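Local structure of Alpha/beta hydrolase (Enterobacter asburiae, 6KMO) at residues 280-284 with 298-302; 172-176 with 200-204. The protein probably hydrolyses ester bonds, being an esterase or lipase of the alpha/beta hydrolase fold. The protein carries 2 engineered substitutions. All blocks are in the same frame, centred on the assembly; numbering follows the deposited sequence.

In the fold
Both contacts belong to one alpha/beta hydrolase sheet and follow each other along the chain, contact 2 closing before contact 1 opens. Contact 2 joins the starts of neighbouring parallel strands 174-179 and 203-207; contact 1 lays helix 280-292 against strand 297-302, the outermost strand at that end of the sheet within the chain, with strand 269-274 standing between it and 203-207. Their centres are 21 Å apart and their nearest atoms about 5 Å apart, without touching. Contact 2 therefore builds the sheet inside the subunit, on the strand that leads to the probable nucleophile elbow, while contact 1 sits where the sheet runs on into the second subunit.

Contact 1: residues 280-284 with 298-302; sequences RDEGE and TVTRY
Residues 280-284, the first turn of helix 280-292, run nearly antiparallel to residues 298-302 of strand 297-302, the axes of these short segments 9.9 Å apart at closest and at an angle of 160°, with Arg-280 nearest Arg-301 and Glu-284 nearest Val-299 by their CA atoms. Side chains fill the gap between the two backbones. Arg-301 sends its CG anti to the backbone N (chi1 178°) and bends at chi3, which brings its guanidinium side-on to the carboxylate of Glu-284. Arg-301 NE donates to Glu-284 OE2 at 2.8 Å through that oxygen's syn lone pair, and NH2 of Arg-301 binds OE1 of Glu-284 at 2.9 Å, so each nitrogen has its own oxygen. Farther down the glutamate, Glu-284 CG packs against CG1 of Val-299 at 4.0 Å. Arg-280 lies over a face of the Arg-301 guanidinium: the two groups stack with centres 4.0 Å apart and planes only 11° from parallel. Such a pairing of like charges probably depends on the carboxylates around it. Arg-280 NE and NH2 both grip Asp-281 OD1, at 2.9 and 3.0 Å, and Glu-284 holds Arg-301, so each member of the stack has its own counterion. Thr-273 OG1 also hydrogen-bonds Glu-284 OE2. From the second subunit, Asn-24 and Asn-303 reach Glu-284 OE1, and Arg-301 of that chain brings its NH1 close to NH1 of this one. The buried charge network thus lies at the dimer interface, where residues 300-302 pair antiparallel with a strand of the second subunit and the sheet continues from chain to chain. Within the subunit, helix and strand are the second and third elements of a beta-alpha-beta unit, 269-274, 280-292 and 297-302, at the edge of the alpha/beta hydrolase sheet.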
ATOM      1  N   ARG A 280      -3.609  -0.647 -14.986  1.00  5.49           N
ATOM      2  CA  ARG A 280      -3.624  -1.385 -13.727  1.00  5.58           C
ATOM      3  C   ARG A 280      -3.309  -2.861 -13.928  1.00  5.89           C
ATOM      4  O   ARG A 280      -2.442  -3.426 -13.255  1.00  6.18           O
ATOM      5  CB  ARG A 280      -5.002  -1.246 -13.091  1.00  6.40           C
ATOM      6  CG  ARG A 280      -5.151  -1.944 -11.769  1.00  7.33           C
ATOM      7  CD  ARG A 280      -6.619  -2.050 -11.421  1.00  6.83           C
ATOM      8  NE  ARG A 280      -7.300  -3.016 -12.261  1.00  6.97           N
ATOM      9  CZ  ARG A 280      -8.623  -3.113 -12.376  1.00  8.50           C
ATOM     10  NH1 ARG A 280      -9.425  -2.266 -11.759  1.00  8.12           N
ATOM     11  NH2 ARG A 280      -9.139  -4.080 -13.116  1.00  9.38           N
ATOM     12  N   ASP A 281      -4.012  -3.505 -14.851  1.00  5.97           N
ATOM     13  CA  ASP A 281      -3.912  -4.955 -14.949  1.00  6.80           C
ATOM     14  C   ASP A 281      -2.523  -5.397 -15.399  1.00  6.72           C
ATOM     15  O   ASP A 281      -1.985  -6.379 -14.869  1.00  6.71           O
ATOM     16  CB  ASP A 281      -4.991  -5.498 -15.872  1.00  6.30           C
ATOM     17  CG  ASP A 281      -6.359  -5.519 -15.234  1.00  8.68           C
ATOM     18  OD1 ASP A 281      -6.499  -5.238 -14.019  1.00  8.06           O
ATOM     19  OD2 ASP A 281      -7.299  -5.867 -15.981  1.00  9.87           O
ATOM     20  N   GLU A 282      -1.905  -4.677 -16.346  1.00  6.00           N
ATOM     21  CA  GLU A 282      -0.574  -5.077 -16.794  1.00  4.91           C
ATOM     22  C   GLU A 282       0.468  -4.859 -15.706  1.00  6.16           C
ATOM     23  O   GLU A 282       1.476  -5.578 -15.654  1.00  6.24           O
ATOM     24  CB  GLU A 282      -0.199  -4.352 -18.086  1.00  5.22           C
ATOM     25  CG  GLU A 282       0.165  -2.880 -17.951  1.00  5.82           C
ATOM     26  CD  GLU A 282       0.100  -2.171 -19.274  1.00  6.23           C
ATOM     27  OE1 GLU A 282      -0.994  -2.197 -19.878  1.00  7.55           O
ATOM     28  OE2 GLU A 282       1.126  -1.587 -19.708  1.00  6.70           O
ATOM     29  N   GLY A 283       0.262  -3.874 -14.836  1.00  5.39           N
ATOM     30  CA  GLY A 283       1.180  -3.684 -13.728  1.00  6.12           C
ATOM     31  C   GLY A 283       1.072  -4.805 -12.715  1.00  6.64           C
ATOM     32  O   GLY A 283       2.080  -5.358 -12.266  1.00  6.12           O
ATOM     33  N   GLU A 284      -0.164  -5.170 -12.346  1.00  5.79           N
ATOM     34  CA  GLU A 284      -0.366  -6.284 -11.416  1.00  6.06           C
ATOM     35  C   GLU A 284       0.097  -7.606 -12.020  1.00  5.64           C
ATOM     36  O   GLU A 284       0.720  -8.422 -11.329  1.00  6.45           O
ATOM     37  CB  GLU A 284      -1.828  -6.320 -10.976  1.00  5.96           C
ATOM     38  CG  GLU A 284      -2.205  -5.039 -10.239  1.00  6.53           C
ATOM     39  CD  GLU A 284      -3.604  -4.976  -9.680  1.00  6.21           C
ATOM     40  OE1 GLU A 284      -4.359  -5.978  -9.720  1.00  7.06           O
ATOM     41  OE2 GLU A 284      -3.949  -3.887  -9.160  1.00  5.94           O
ATOM     42  N   THR A 298       6.330  -6.836  -3.992  1.00  5.41           N
ATOM     43  CA  THR A 298       5.099  -6.399  -3.342  1.00  5.13           C
ATOM     44  C   THR A 298       4.289  -5.642  -4.373  1.00  5.21           C
ATOM     45  O   THR A 298       4.836  -4.780  -5.070  1.00  5.36           O
ATOM     46  CB  THR A 298       5.430  -5.462  -2.176  1.00  5.26           C
ATOM     47  OG1 THR A 298       6.239  -6.147  -1.215  1.00  6.04           O
ATOM     48  CG2 THR A 298       4.175  -4.976  -1.489  1.00  5.82           C
ATOM     49  N   VAL A 299       2.999  -5.961  -4.481  1.00  5.31           N
ATOM     50  CA  VAL A 299       2.094  -5.260  -5.391  1.00  5.21           C
ATOM     51  C   VAL A 299       0.955  -4.675  -4.568  1.00  4.88           C
ATOM     52  O   VAL A 299       0.216  -5.419  -3.914  1.00  5.76           O
ATOM     53  CB  VAL A 299       1.537  -6.184  -6.479  1.00  5.47           C
ATOM     54  CG1 VAL A 299       0.588  -5.420  -7.388  1.00  6.65           C
ATOM     55  CG2 VAL A 299       2.680  -6.792  -7.311  1.00  6.99           C
ATOM     56  N   THR A 300       0.817  -3.350  -4.598  0.51  4.79           N
ATOM     57  CA  THR A 300      -0.204  -2.640  -3.839  0.51  5.37           C
ATOM     58  C   THR A 300      -1.089  -1.866  -4.800  0.51  6.19           C
ATOM     59  O   THR A 300      -0.603  -0.988  -5.527  0.51  6.14           O
ATOM     60  CB  THR A 300       0.409  -1.639  -2.858  0.51  5.50           C
ATOM     61  OG1 THR A 300       1.470  -2.238  -2.111  0.51  6.92           O
ATOM     62  CG2 THR A 300      -0.639  -1.105  -1.886  0.51  7.45           C
ATOM     63  N   ARG A 301      -2.379  -2.170  -4.787  1.00  5.46           N
ATOM     64  CA  ARG A 301      -3.374  -1.404  -5.525  1.00  5.78           C
ATOM     65  C   ARG A 301      -3.989  -0.365  -4.596  1.00  6.42           C
ATOM     66  O   ARG A 301      -4.475  -0.707  -3.516  1.00  5.83           O
ATOM     67  CB  ARG A 301      -4.476  -2.332  -6.044  1.00  5.41           C
ATOM     68  CG  ARG A 301      -5.589  -1.624  -6.800  1.00  6.87           C
ATOM     69  CD  ARG A 301      -6.790  -2.516  -7.030  1.00  6.30           C
ATOM     70  NE  ARG A 301      -6.523  -3.516  -8.046  1.00  6.02           N
ATOM     71  CZ  ARG A 301      -7.453  -4.201  -8.694  1.00  7.19           C
ATOM     72  NH1 ARG A 301      -8.725  -4.019  -8.395  1.00  8.33           N
ATOM     73  NH2 ARG A 301      -7.104  -5.067  -9.630  1.00  7.41           N
ATOM     74  N   TYR A 302      -3.970   0.895  -5.014  1.00  5.12           N
ATOM     75  CA  TYR A 302      -4.573   1.992  -4.263  1.00  5.23           C
ATOM     76  C   TYR A 302      -5.958   2.261  -4.843  1.00  5.68           C
ATOM     77  O   TYR A 302      -6.093   2.643  -6.014  1.00  5.37           O
ATOM     78  CB  TYR A 302      -3.672   3.236  -4.258  1.00  6.21           C
ATOM     79  CG  TYR A 302      -2.461   3.035  -3.355  1.00  5.48           C
ATOM     80  CD1 TYR A 302      -1.357   2.336  -3.802  1.00  5.74           C
ATOM     81  CD2 TYR A 302      -2.458   3.492  -2.051  1.00  6.40           C
ATOM     82  CE1 TYR A 302      -0.268   2.109  -2.977  1.00  5.12           C
ATOM     83  CE2 TYR A 302      -1.360   3.277  -1.216  1.00  6.30           C
ATOM     84  CZ  TYR A 302      -0.274   2.585  -1.697  1.00  6.02           C
ATOM     85  OH  TYR A 302       0.834   2.333  -0.904  1.00  6.09           O
TER

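Contact 2: residues 172-176 with 200-204; sequences SRLGL and KIRYN
Ile-201, just ahead of strand 203-207, crosses Leu-176 at about a right angle where that strand comes together in parallel with strand 174-179. Chi1 of -61° sets Ile-201 CG2 anti to the backbone N, and this branch rests on Leu-176 CG at 3.9 Å, while CD1 of the isoleucine reaches CD2 of the leucine at 4.0 Å. Asn-204 runs alongside Leu-176, pointing the same way, and turns its OD1 to the leucine's CB, 3.4 Å off. That oxygen is buried by the contact and has no polar partner in the model, whereas ND2 of Asn-204 bonds Thr-269 OG1. Val-186 of helix 181-195 packs on both Leu-176 and Asn-204.

Nearer the start of the strands, Arg-202 bends at chi2 (-69°) and lies beside Arg-173. Arg-173 CG sits over one face of the Arg-202 guanidinium, toward its rim, 3.7 Å from Arg-202 NH2, and the charged ends go to separate partners: Arg-173 NE to Asp-170 in a salt bridge, Arg-202 NH1 to the carbonyl of His-335. One water links Arg-202 NH2 to Ser-172 O; another bridges Ser-172 O, Leu-174 N and Lys-200 O. Two backbone bonds close the seam, Arg-202 N to Leu-174 O at 2.8 Å and Leu-176 N to Tyr-203 O at 2.9 Å. This is the parallel strand pairing of a beta-alpha-beta unit, with helix 181-195 as the crossover; strand 174-179 leads into a GxSxG pattern at Gly-178, Ser-180 and Gly-182, consistent with the nucleophile elbow of alpha/beta hydrolases.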
ATOM      1  N   SER A 172      26.836   2.382  -4.334  1.00  9.45           N
ATOM      2  CA  SER A 172      26.624   0.970  -4.072  1.00  9.99           C
ATOM      3  C   SER A 172      25.272   0.684  -3.437  1.00 10.66           C
ATOM      4  O   SER A 172      24.887  -0.491  -3.351  1.00 11.05           O
ATOM      5  CB  SER A 172      27.740   0.411  -3.169  1.00 11.82           C
ATOM      6  OG  SER A 172      27.560   0.739  -1.803  1.00 12.87           O
ATOM      7  N   ARG A 173      24.554   1.714  -2.986  1.00  8.88           N
ATOM      8  CA  ARG A 173      23.216   1.577  -2.396  1.00  7.84           C
ATOM      9  C   ARG A 173      22.275   2.380  -3.285  1.00  7.37           C
ATOM     10  O   ARG A 173      21.968   3.543  -3.003  1.00  8.50           O
ATOM     11  CB  ARG A 173      23.214   2.071  -0.995  1.00  9.23           C
ATOM     12  CG  ARG A 173      24.093   1.237  -0.072  1.00 10.27           C
ATOM     13  CD  ARG A 173      23.905   1.621   1.358  1.00 13.22           C
ATOM     14  NE  ARG A 173      24.551   2.887   1.690  1.00 11.97           N
ATOM     15  CZ  ARG A 173      24.043   3.823   2.493  1.00 14.90           C
ATOM     16  NH1 ARG A 173      22.846   3.703   3.052  1.00 15.68           N
ATOM     17  NH2 ARG A 173      24.742   4.907   2.741  1.00 16.26           N
ATOM     18  N   LEU A 174      21.791   1.729  -4.347  1.00  7.42           N
ATOM     19  CA  LEU A 174      21.164   2.413  -5.476  1.00  7.26           C
ATOM     20  C   LEU A 174      19.838   1.759  -5.831  1.00  7.38           C
ATOM     21  O   LEU A 174      19.772   0.559  -6.128  1.00  8.46           O
ATOM     22  CB  LEU A 174      22.088   2.378  -6.693  1.00  7.36           C
ATOM     23  CG  LEU A 174      21.668   3.211  -7.896  1.00  8.55           C
ATOM     24  CD1 LEU A 174      21.498   4.668  -7.532  1.00  8.87           C
ATOM     25  CD2 LEU A 174      22.726   3.068  -8.989  1.00 11.64           C
ATOM     26  N   GLY A 175      18.780   2.558  -5.834  1.00  6.55           N
ATOM     27  CA  GLY A 175      17.471   2.116  -6.258  1.00  6.41           C
ATOM     28  C   GLY A 175      17.098   2.685  -7.621  1.00  6.27           C
ATOM     29  O   GLY A 175      17.772   3.549  -8.171  1.00  6.88           O
ATOM     30  N   LEU A 176      15.974   2.193  -8.144  1.00  5.91           N
ATOM     31  CA  LEU A 176      15.403   2.660  -9.398  1.00  6.24           C
ATOM     32  C   LEU A 176      13.936   2.952  -9.157  1.00  6.72           C
ATOM     33  O   LEU A 176      13.204   2.069  -8.707  1.00  6.37           O
ATOM     34  CB  LEU A 176      15.534   1.590 -10.487  1.00  5.60           C
ATOM     35  CG  LEU A 176      16.933   1.092 -10.841  1.00  5.94           C
ATOM     36  CD1 LEU A 176      16.863  -0.024 -11.872  1.00  6.33           C
ATOM     37  CD2 LEU A 176      17.821   2.211 -11.349  1.00  7.00           C
ATOM     38  N   LYS A 200      24.765  -3.222  -9.333  1.00  9.93           N
ATOM     39  CA  LYS A 200      23.848  -3.781  -8.352  1.00  9.58           C
ATOM     40  C   LYS A 200      22.757  -2.777  -8.008  1.00  8.29           C
ATOM     41  O   LYS A 200      23.027  -1.592  -7.817  1.00  9.00           O
ATOM     42  CB  LYS A 200      24.604  -4.134  -7.068  1.00 12.23           C
ATOM     43  CG  LYS A 200      25.473  -5.379  -7.118  1.00 25.92           C
ATOM     44  CD  LYS A 200      24.950  -6.402  -8.116  1.00 37.05           C
ATOM     45  CE  LYS A 200      25.887  -6.529  -9.312  1.00 46.42           C
ATOM     46  NZ  LYS A 200      25.487  -7.637 -10.225  1.00 40.08           N
ATOM     47  N   ILE A 201      21.522  -3.274  -7.906  1.00  8.21           N
ATOM     48  CA  ILE A 201      20.353  -2.451  -7.603  1.00  8.20           C
ATOM     49  C   ILE A 201      19.703  -3.002  -6.342  1.00  7.49           C
ATOM     50  O   ILE A 201      19.338  -4.185  -6.295  1.00  8.77           O
ATOM     51  CB  ILE A 201      19.352  -2.466  -8.776  1.00  7.39           C
ATOM     52  CG1 ILE A 201      19.970  -1.899 -10.057  1.00  9.70           C
ATOM     53  CG2 ILE A 201      18.055  -1.733  -8.420  1.00  8.32           C
ATOM     54  CD1 ILE A 201      20.464  -0.499  -9.971  1.00 10.58           C
ATOM     55  N   ARG A 202      19.509  -2.139  -5.349  1.00  6.61           N
ATOM     56  CA  ARG A 202      18.896  -2.542  -4.091  1.00  7.02           C
ATOM     57  C   ARG A 202      17.394  -2.746  -4.213  1.00  8.32           C
ATOM     58  O   ARG A 202      16.830  -3.649  -3.576  1.00 10.24           O
ATOM     59  CB  ARG A 202      19.118  -1.464  -3.026  1.00  8.14           C
ATOM     60  CG  ARG A 202      20.502  -1.494  -2.381  1.00  8.88           C
ATOM     61  CD  ARG A 202      20.674  -2.736  -1.511  1.00  8.62           C
ATOM     62  NE  ARG A 202      21.901  -2.669  -0.711  1.00 13.40           N
ATOM     63  CZ  ARG A 202      21.980  -2.089   0.479  1.00 12.79           C
ATOM     64  NH1 ARG A 202      20.923  -1.520   1.030  1.00 13.49           N
ATOM     65  NH2 ARG A 202      23.137  -2.079   1.136  1.00 13.91           N
ATOM     66  N   TYR A 203      16.710  -1.894  -4.975  1.00  6.79           N
ATOM     67  CA  TYR A 203      15.253  -1.895  -4.930  1.00  6.27           C
ATOM     68  C   TYR A 203      14.717  -1.136  -6.125  1.00  7.42           C
ATOM     69  O   TYR A 203      15.284  -0.115  -6.520  1.00  7.33           O
ATOM     70  CB  TYR A 203      14.748  -1.217  -3.653  1.00  7.45           C
ATOM     71  CG  TYR A 203      13.373  -1.631  -3.182  1.00  6.93           C
ATOM     72  CD1 TYR A 203      13.116  -2.946  -2.863  1.00  7.47           C
ATOM     73  CD2 TYR A 203      12.358  -0.695  -2.994  1.00  8.06           C
ATOM     74  CE1 TYR A 203      11.862  -3.338  -2.402  1.00  6.08           C
ATOM     75  CE2 TYR A 203      11.111  -1.073  -2.535  1.00  6.68           C
ATOM     76  CZ  TYR A 203      10.864  -2.395  -2.246  1.00  6.24           C
ATOM     77  OH  TYR A 203       9.627  -2.763  -1.749  1.00  7.19           O
ATOM     78  N   ASN A 204      13.614  -1.624  -6.673  1.00  6.21           N
ATOM     79  CA  ASN A 204      12.858  -0.949  -7.718  1.00  5.63           C
ATOM     80  C   ASN A 204      11.513  -0.512  -7.152  1.00  6.14           C
ATOM     81  O   ASN A 204      10.847  -1.287  -6.459  1.00  6.53           O
ATOM     82  CB  ASN A 204      12.530  -1.914  -8.852  1.00  8.19           C
ATOM     83  CG  ASN A 204      13.723  -2.362  -9.623  1.00  6.78           C
ATOM     84  OD1 ASN A 204      14.724  -1.654  -9.726  1.00  7.69           O
ATOM     85  ND2 ASN A 204      13.616  -3.535 -10.221  1.00  8.94           N
TER
HETATM   86  O   HOH W   1      22.759  -1.051  -5.004  1.00  9.17           O
HETATM   87  O   HOH W   2      25.188  -2.476  -1.151  1.00 33.66           O